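Local atomic coordinates of phosphinothricin N-acetyltransferase (Brucella ovis, PDB entry 5DWM), a protein that probably acts as a GNAT-family acyltransferase that binds acetyl-CoA and may acetylate the amino group of phosphinothricin. Residues Glu21-Ile26 / Leu72-Ala77; Asp68-Gly73 / Tyr95-Ala100; Ile105-Leu110 / His142-Phe147. One frame throughout, in Å; residues are numbered along the deposited sequence.

Interaction 1 of 3, residues Glu21-Ile26 / Leu72-Ala77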
# COMPACT_ATOMS: atom_id res chain seq x y z
N GLU A 21 13.90 -23.14 -4.04
CA GLU A 21 14.76 -23.03 -5.22
C GLU A 21 13.95 -22.73 -6.47
O GLU A 21 14.27 -21.80 -7.23
CB GLU A 21 15.60 -24.29 -5.39
CG GLU A 21 16.39 -24.28 -6.69
CD GLU A 21 17.31 -25.46 -6.81
OE1 GLU A 21 18.51 -25.31 -6.51
OE2 GLU A 21 16.82 -26.54 -7.21
N THR A 22 12.88 -23.50 -6.72
CA THR A 22 12.06 -23.27 -7.90
C THR A 22 11.28 -21.97 -7.80
O THR A 22 11.15 -21.24 -8.79
CB THR A 22 11.14 -24.47 -8.14
OG1 THR A 22 11.92 -25.65 -8.28
CG2 THR A 22 10.32 -24.27 -9.41
N ILE A 23 10.74 -21.66 -6.61
CA ILE A 23 10.03 -20.40 -6.43
C ILE A 23 10.93 -19.22 -6.77
O ILE A 23 10.51 -18.28 -7.45
CB ILE A 23 9.45 -20.32 -5.01
CG1 ILE A 23 8.19 -21.18 -4.91
CG2 ILE A 23 9.18 -18.87 -4.63
CD1 ILE A 23 7.76 -21.48 -3.52
N THR A 24 12.18 -19.27 -6.30
CA THR A 24 13.15 -18.22 -6.63
C THR A 24 13.39 -18.14 -8.13
O THR A 24 13.49 -17.05 -8.70
CB THR A 24 14.45 -18.46 -5.86
OG1 THR A 24 14.16 -18.49 -4.45
CG2 THR A 24 15.45 -17.35 -6.14
N ALA A 25 13.51 -19.29 -8.80
CA ALA A 25 13.69 -19.28 -10.26
C ALA A 25 12.48 -18.67 -10.97
O ALA A 25 12.65 -17.88 -11.92
CB ALA A 25 13.97 -20.70 -10.77
N ILE A 26 11.27 -19.00 -10.53
CA ILE A 26 10.06 -18.43 -11.14
C ILE A 26 10.03 -16.92 -10.94
O ILE A 26 9.79 -16.16 -11.88
CB ILE A 26 8.81 -19.10 -10.55
CG1 ILE A 26 8.75 -20.57 -10.99
CG2 ILE A 26 7.54 -18.36 -10.96
CD1 ILE A 26 7.64 -21.37 -10.33
N LEU A 72 5.11 -25.31 -10.70
CA LEU A 72 4.80 -24.49 -11.86
C LEU A 72 4.35 -23.08 -11.49
O LEU A 72 4.25 -22.23 -12.38
CB LEU A 72 3.70 -25.15 -12.70
CG LEU A 72 4.02 -26.57 -13.19
CD1 LEU A 72 2.91 -27.06 -14.08
CD2 LEU A 72 5.34 -26.57 -13.93
N GLY A 73 4.06 -22.83 -10.23
CA GLY A 73 3.62 -21.51 -9.81
C GLY A 73 3.39 -21.52 -8.32
O GLY A 73 3.38 -22.58 -7.68
N TYR A 74 3.22 -20.33 -7.76
CA TYR A 74 3.00 -20.20 -6.33
C TYR A 74 2.10 -19.00 -6.06
O TYR A 74 1.95 -18.10 -6.90
CB TYR A 74 4.32 -20.10 -5.54
CG TYR A 74 5.11 -18.83 -5.81
CD1 TYR A 74 6.03 -18.78 -6.85
CD2 TYR A 74 4.94 -17.70 -5.03
CE1 TYR A 74 6.76 -17.64 -7.10
CE2 TYR A 74 5.67 -16.54 -5.27
CZ TYR A 74 6.58 -16.52 -6.32
OH TYR A 74 7.32 -15.38 -6.57
N ALA A 75 1.49 -19.01 -4.88
CA ALA A 75 0.61 -17.93 -4.47
C ALA A 75 0.70 -17.79 -2.96
O ALA A 75 0.87 -18.78 -2.24
CB ALA A 75 -0.84 -18.18 -4.88
N TYR A 76 0.58 -16.56 -2.48
CA TYR A 76 0.52 -16.35 -1.04
C TYR A 76 -0.34 -15.12 -0.77
O TYR A 76 -0.67 -14.35 -1.67
CB TYR A 76 1.91 -16.24 -0.40
CG TYR A 76 2.70 -15.02 -0.81
CD1 TYR A 76 2.49 -13.79 -0.18
CD2 TYR A 76 3.64 -15.09 -1.83
CE1 TYR A 76 3.21 -12.67 -0.55
CE2 TYR A 76 4.36 -13.97 -2.21
CZ TYR A 76 4.14 -12.76 -1.57
OH TYR A 76 4.86 -11.64 -1.94
N ALA A 77 -0.71 -14.97 0.50
CA ALA A 77 -1.39 -13.78 0.98
C ALA A 77 -0.54 -13.13 2.06
O ALA A 77 0.32 -13.76 2.68
CB ALA A 77 -2.77 -14.12 1.53
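The amide N of Ile26 donates to Thr22 O at 2.8 Å, a bond of the helix that presents Ile26, and Ile23 about one turn before it, to Tyr74. Across the contact itself, packing takes over from polar bonding. Ile23 holds CG2 anti to its backbone N (chi1 -78° for CG1), which lays that methyl over one face of the Tyr74 ring in a CH-pi contact. It lies 3.8 Å from the ring centroid and 17° off the ring normal, displaced toward the CE1 side. CG1 of the same residue adds a second touch at Tyr74 CD1, 3.8 Å away. This is the helix-on-sheet packing of the GNAT fold: the axes of 21-26 and 72-77 pass 8.7 Å apart and run almost perpendicular, at 93°. Ile26 runs past the tyrosine in the opposite sense, its CG2 approaching CE1 of Tyr74 obliquely at 4.0 Å. Its longer branch reaches the strand backbone, where CD1 rests 3.9 Å from Gly73 N, against the peptide that links Leu72 and Gly73. On the same side of the sheet, Ile23 also leans on Phe52 of helix 45-58, while Val64 of strand 62-67 touches both Ile23 and Tyr74.

Interaction 2 of 3, residues Asp68-Gly73 / Tyr95-Ala100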
# COMPACT_ATOMS: atom_id res chain seq x y z
N ASP A 68 3.94 -33.12 -12.65
CA ASP A 68 5.10 -33.91 -13.06
C ASP A 68 6.31 -33.64 -12.17
O ASP A 68 7.45 -33.56 -12.63
CB ASP A 68 5.43 -33.72 -14.54
CG ASP A 68 6.28 -34.85 -15.11
OD1 ASP A 68 6.23 -35.96 -14.55
OD2 ASP A 68 7.00 -34.61 -16.10
N GLY A 69 6.06 -33.48 -10.87
CA GLY A 69 7.12 -33.24 -9.93
C GLY A 69 7.74 -31.85 -9.95
O GLY A 69 8.64 -31.59 -9.14
N ARG A 70 7.29 -30.96 -10.84
CA ARG A 70 7.82 -29.61 -10.96
C ARG A 70 6.84 -28.63 -10.32
O ARG A 70 5.62 -28.74 -10.53
CB ARG A 70 7.93 -29.21 -12.43
CG ARG A 70 9.19 -29.63 -13.15
CD ARG A 70 9.19 -29.01 -14.55
NE ARG A 70 8.96 -27.56 -14.50
CZ ARG A 70 8.65 -26.81 -15.56
NH1 ARG A 70 8.52 -27.38 -16.75
NH2 ARG A 70 8.45 -25.50 -15.42
N VAL A 71 7.36 -27.65 -9.59
CA VAL A 71 6.54 -26.53 -9.15
C VAL A 71 6.37 -25.56 -10.31
O VAL A 71 7.35 -25.06 -10.86
CB VAL A 71 7.16 -25.83 -7.93
CG1 VAL A 71 6.55 -24.43 -7.74
CG2 VAL A 71 6.95 -26.70 -6.70
N LEU A 72 5.11 -25.31 -10.70
CA LEU A 72 4.80 -24.49 -11.86
C LEU A 72 4.35 -23.08 -11.49
O LEU A 72 4.25 -22.23 -12.38
CB LEU A 72 3.70 -25.15 -12.70
CG LEU A 72 4.02 -26.57 -13.19
CD1 LEU A 72 2.91 -27.06 -14.08
CD2 LEU A 72 5.34 -26.57 -13.93
N GLY A 73 4.06 -22.83 -10.23
CA GLY A 73 3.62 -21.51 -9.81
C GLY A 73 3.39 -21.52 -8.32
O GLY A 73 3.38 -22.58 -7.68
N TYR A 95 2.51 -15.89 -8.93
CA TYR A 95 3.50 -15.93 -10.01
C TYR A 95 3.54 -17.32 -10.62
O TYR A 95 3.51 -18.32 -9.90
CB TYR A 95 4.89 -15.54 -9.51
CG TYR A 95 5.01 -14.06 -9.27
CD1 TYR A 95 5.27 -13.19 -10.31
CD2 TYR A 95 4.83 -13.53 -8.00
CE1 TYR A 95 5.38 -11.83 -10.10
CE2 TYR A 95 4.92 -12.16 -7.77
CZ TYR A 95 5.20 -11.31 -8.83
OH TYR A 95 5.30 -9.95 -8.62
N ILE A 96 3.64 -17.37 -11.95
CA ILE A 96 3.60 -18.61 -12.71
C ILE A 96 4.90 -18.74 -13.49
O ILE A 96 5.44 -17.74 -13.99
CB ILE A 96 2.38 -18.63 -13.65
CG1 ILE A 96 1.08 -18.35 -12.87
CG2 ILE A 96 2.28 -19.95 -14.38
CD1 ILE A 96 0.71 -19.41 -11.86
N ALA A 97 5.41 -19.97 -13.59
CA ALA A 97 6.58 -20.23 -14.42
C ALA A 97 6.29 -19.86 -15.87
O ALA A 97 5.17 -20.08 -16.36
CB ALA A 97 6.97 -21.71 -14.35
N PRO A 98 7.26 -19.29 -16.59
CA PRO A 98 6.99 -18.86 -17.98
C PRO A 98 6.46 -19.97 -18.86
O PRO A 98 5.54 -19.73 -19.66
CB PRO A 98 8.35 -18.34 -18.46
CG PRO A 98 9.04 -17.92 -17.22
CD PRO A 98 8.62 -18.91 -16.17
N ASP A 99 6.99 -21.17 -18.74
CA ASP A 99 6.54 -22.25 -19.61
C ASP A 99 5.23 -22.89 -19.15
O ASP A 99 4.76 -23.83 -19.79
CB ASP A 99 7.64 -23.31 -19.77
CG ASP A 99 8.12 -23.86 -18.46
OD1 ASP A 99 8.01 -23.16 -17.42
OD2 ASP A 99 8.63 -25.00 -18.45
N ALA A 100 4.64 -22.40 -18.07
CA ALA A 100 3.37 -22.91 -17.57
C ALA A 100 2.22 -21.92 -17.75
O ALA A 100 1.12 -22.18 -17.27
CB ALA A 100 3.49 -23.34 -16.11
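Arg70 and Asp99 approach from opposite directions and meet end-on, with the guanidinium and carboxylate planes only 14° apart. This two-pronged salt bridge has NH1 of Arg70 bound to OD2 of Asp99 at 2.9 Å, while NH2 of Arg70 reaches OD1 of Asp99 at 3.1 Å and shares OD2 as well. All three bonds use the syn side of the carboxylate, and the bonds to both oxygens should restrict rotation of the carboxylate. The bend in the arginine chain (chi3 52°) turns the guanidinium along its own strand toward Leu72, whose CD2 lies 3.5 Å above one face, toward the rim. Next to this charged pair, side-chain packing and a backbone bond take over: CB of Leu72 packs on CB of Ala100 at 3.9 Å, and Ala97 N donates to Leu72 O at 2.8 Å in a nearly straight bond. Beyond it, Gly73 and Ile96 form an antiparallel non-hydrogen-bonded pair with a short CA-CA distance of 4.1 Å, and CD1 of Ile96 rests on the glycine CA. Ile96 belongs to the acetyl-CoA site. The contact thus joins one end of the hairpin of strands 70-79 and 89-96, with Ala97 packed on Ile26 of helix 20-33 and Ile96 on Ile105 and Leu109 of helix 105-119.

Interaction 3 of 3, residues Ile105-Leu110 / His142-Phe147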
# COMPACT_ATOMS: atom_id res chain seq x y z
N ILE A 105 -3.24 -22.43 -14.40
CA ILE A 105 -2.59 -22.65 -13.11
C ILE A 105 -2.90 -21.52 -12.15
O ILE A 105 -3.12 -21.74 -10.95
CB ILE A 105 -1.07 -22.78 -13.32
CG1 ILE A 105 -0.76 -23.85 -14.36
CG2 ILE A 105 -0.37 -23.09 -12.01
CD1 ILE A 105 -1.42 -25.15 -14.05
N GLY A 106 -2.91 -20.28 -12.65
CA GLY A 106 -3.25 -19.15 -11.81
C GLY A 106 -4.62 -19.29 -11.19
O GLY A 106 -4.81 -19.00 -10.00
N LYS A 107 -5.59 -19.76 -11.97
CA LYS A 107 -6.94 -19.92 -11.43
C LYS A 107 -6.99 -20.99 -10.35
O LYS A 107 -7.67 -20.81 -9.33
CB LYS A 107 -7.93 -20.24 -12.56
CG LYS A 107 -8.19 -19.09 -13.49
CD LYS A 107 -9.13 -19.47 -14.62
CE LYS A 107 -8.40 -20.25 -15.71
NZ LYS A 107 -9.29 -20.52 -16.88
N LEU A 108 -6.30 -22.12 -10.55
CA LEU A 108 -6.27 -23.15 -9.52
C LEU A 108 -5.67 -22.61 -8.23
O LEU A 108 -6.19 -22.86 -7.14
CB LEU A 108 -5.46 -24.36 -9.98
CG LEU A 108 -6.04 -25.24 -11.07
CD1 LEU A 108 -5.02 -26.33 -11.40
CD2 LEU A 108 -7.38 -25.82 -10.63
N LEU A 109 -4.57 -21.85 -8.34
CA LEU A 109 -3.91 -21.30 -7.17
C LEU A 109 -4.80 -20.29 -6.46
O LEU A 109 -4.94 -20.33 -5.24
CB LEU A 109 -2.59 -20.64 -7.57
CG LEU A 109 -1.41 -21.60 -7.75
CD1 LEU A 109 -0.25 -20.92 -8.46
CD2 LEU A 109 -0.97 -22.14 -6.41
N LEU A 110 -5.38 -19.36 -7.22
CA LEU A 110 -6.14 -18.28 -6.61
C LEU A 110 -7.44 -18.80 -5.99
O LEU A 110 -7.83 -18.34 -4.92
CB LEU A 110 -6.40 -17.16 -7.62
CG LEU A 110 -7.12 -15.90 -7.15
CD1 LEU A 110 -6.44 -15.30 -5.91
CD2 LEU A 110 -7.18 -14.88 -8.28
N HIS A 142 -8.01 -12.26 -12.19
CA HIS A 142 -8.76 -11.78 -11.04
C HIS A 142 -10.22 -11.50 -11.39
O HIS A 142 -11.12 -11.81 -10.61
CB HIS A 142 -8.06 -10.57 -10.42
CG HIS A 142 -6.81 -10.93 -9.66
ND1 HIS A 142 -5.58 -11.05 -10.27
CD2 HIS A 142 -6.62 -11.22 -8.36
CE1 HIS A 142 -4.68 -11.40 -9.37
NE2 HIS A 142 -5.28 -11.50 -8.20
N GLU A 143 -10.47 -10.94 -12.58
CA GLU A 143 -11.84 -10.76 -13.03
C GLU A 143 -12.59 -12.08 -13.06
O GLU A 143 -13.75 -12.16 -12.64
CB GLU A 143 -11.87 -10.11 -14.42
CG GLU A 143 -11.46 -8.65 -14.43
CD GLU A 143 -11.42 -8.07 -15.82
OE1 GLU A 143 -11.48 -8.85 -16.80
OE2 GLU A 143 -11.34 -6.82 -15.94
N SER A 144 -11.94 -13.14 -13.55
CA SER A 144 -12.63 -14.42 -13.70
C SER A 144 -13.00 -15.03 -12.36
O SER A 144 -13.93 -15.84 -12.29
CB SER A 144 -11.79 -15.39 -14.52
OG SER A 144 -10.78 -15.97 -13.72
N LEU A 145 -12.31 -14.66 -11.28
CA LEU A 145 -12.62 -15.17 -9.95
C LEU A 145 -13.43 -14.19 -9.11
O LEU A 145 -13.52 -14.35 -7.89
CB LEU A 145 -11.34 -15.60 -9.23
CG LEU A 145 -10.98 -17.03 -9.66
CD1 LEU A 145 -9.63 -17.44 -9.16
CD2 LEU A 145 -12.04 -18.00 -9.15
N GLY A 146 -14.03 -13.19 -9.75
CA GLY A 146 -15.00 -12.33 -9.10
C GLY A 146 -14.46 -11.05 -8.50
O GLY A 146 -15.23 -10.32 -7.86
N PHE A 147 -13.18 -10.76 -8.66
CA PHE A 147 -12.66 -9.49 -8.18
C PHE A 147 -13.26 -8.36 -9.00
O PHE A 147 -13.52 -8.51 -10.20
CB PHE A 147 -11.14 -9.44 -8.34
CG PHE A 147 -10.37 -10.23 -7.32
CD1 PHE A 147 -10.35 -11.62 -7.34
CD2 PHE A 147 -9.58 -9.57 -6.37
CE1 PHE A 147 -9.61 -12.32 -6.41
CE2 PHE A 147 -8.84 -10.28 -5.45
CZ PHE A 147 -8.85 -11.66 -5.46
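Leu110 is the side chain on which His142, Leu145 and Phe147 converge. The chi1 of -177° turns CG away from the backbone N, so that the side chain extends from helix 105-119 toward the other segment, and chi2 of 52° swings CD2 over one face of the His142 imidazole. That methyl sits 4.0 Å from the ring centroid and 25° off the normal, a CH-pi contact shifted toward the rim, where CD2 of His142 is the nearest ring atom at 3.7 Å. The two side chains cross at about a right angle. Leu145 instead slides past Leu110 in the opposite sense, and its CD1 nestles 3.6 Å from CG of Leu110. CD2 of Leu110 also meets CE1 of Phe147 obliquely at 4.0 Å. Within 142-147 the two rings are mutually set, for the CD2 corner of His142 lies 3.6 Å above the centre of the Phe147 face.

The end of helix 136-144 helps to place these groups. A Schellman motif with Gly146 at C-prime, where Phe147 N binds His142 O at 3.0 Å, turns the chain so that Phe147 returns beside the histidine. The imidazole is further held by bonds from ND1 to Ser138 O and between NE2 and Asp92. Toward the surface, the aliphatic part of Lys107, in the conformer described, runs past Ser144, whose OG is bonded to Leu141 O. Gly106 and Lys107 belong to the acetyl-CoA site, at the helix start that in GNAT enzymes typically receives the pyrophosphate.

Chemically, then, the two segments cohere through shape and dispersion, with the polar ends of His142 and Ser144 committed to other partners: hydrogen bonds to Ser138 and Asp92 probably fix the His142 ring, while Leu110 fits against both rings and Leu145 against Leu110.

Overall arrangement
Interactions 1 and 2 share Leu72 and Gly73 and both use strand 70-79, yet they illustrate different chemistry. Interaction 1 is wholly buried and apolar, a helix laid across the sheet; interaction 2 grades from an exposed salt bridge to backbone pairing with strand 89-96. The two are tied where Tyr74 N lies 2.9 Å from Tyr95 O, a probable hydrogen bond. Interaction 3, centred about 16 Å from the centres of both others, is partly buried and joins helix 105-119 to the end of helix 136-144 and the turn after it, using neither strand 70-79 nor strand 89-96. Leu109 nevertheless packs on Gly73, Ile96 touches Ile105 and Gly106, and interactions 2 and 3 both contain residues of the acetyl-CoA site.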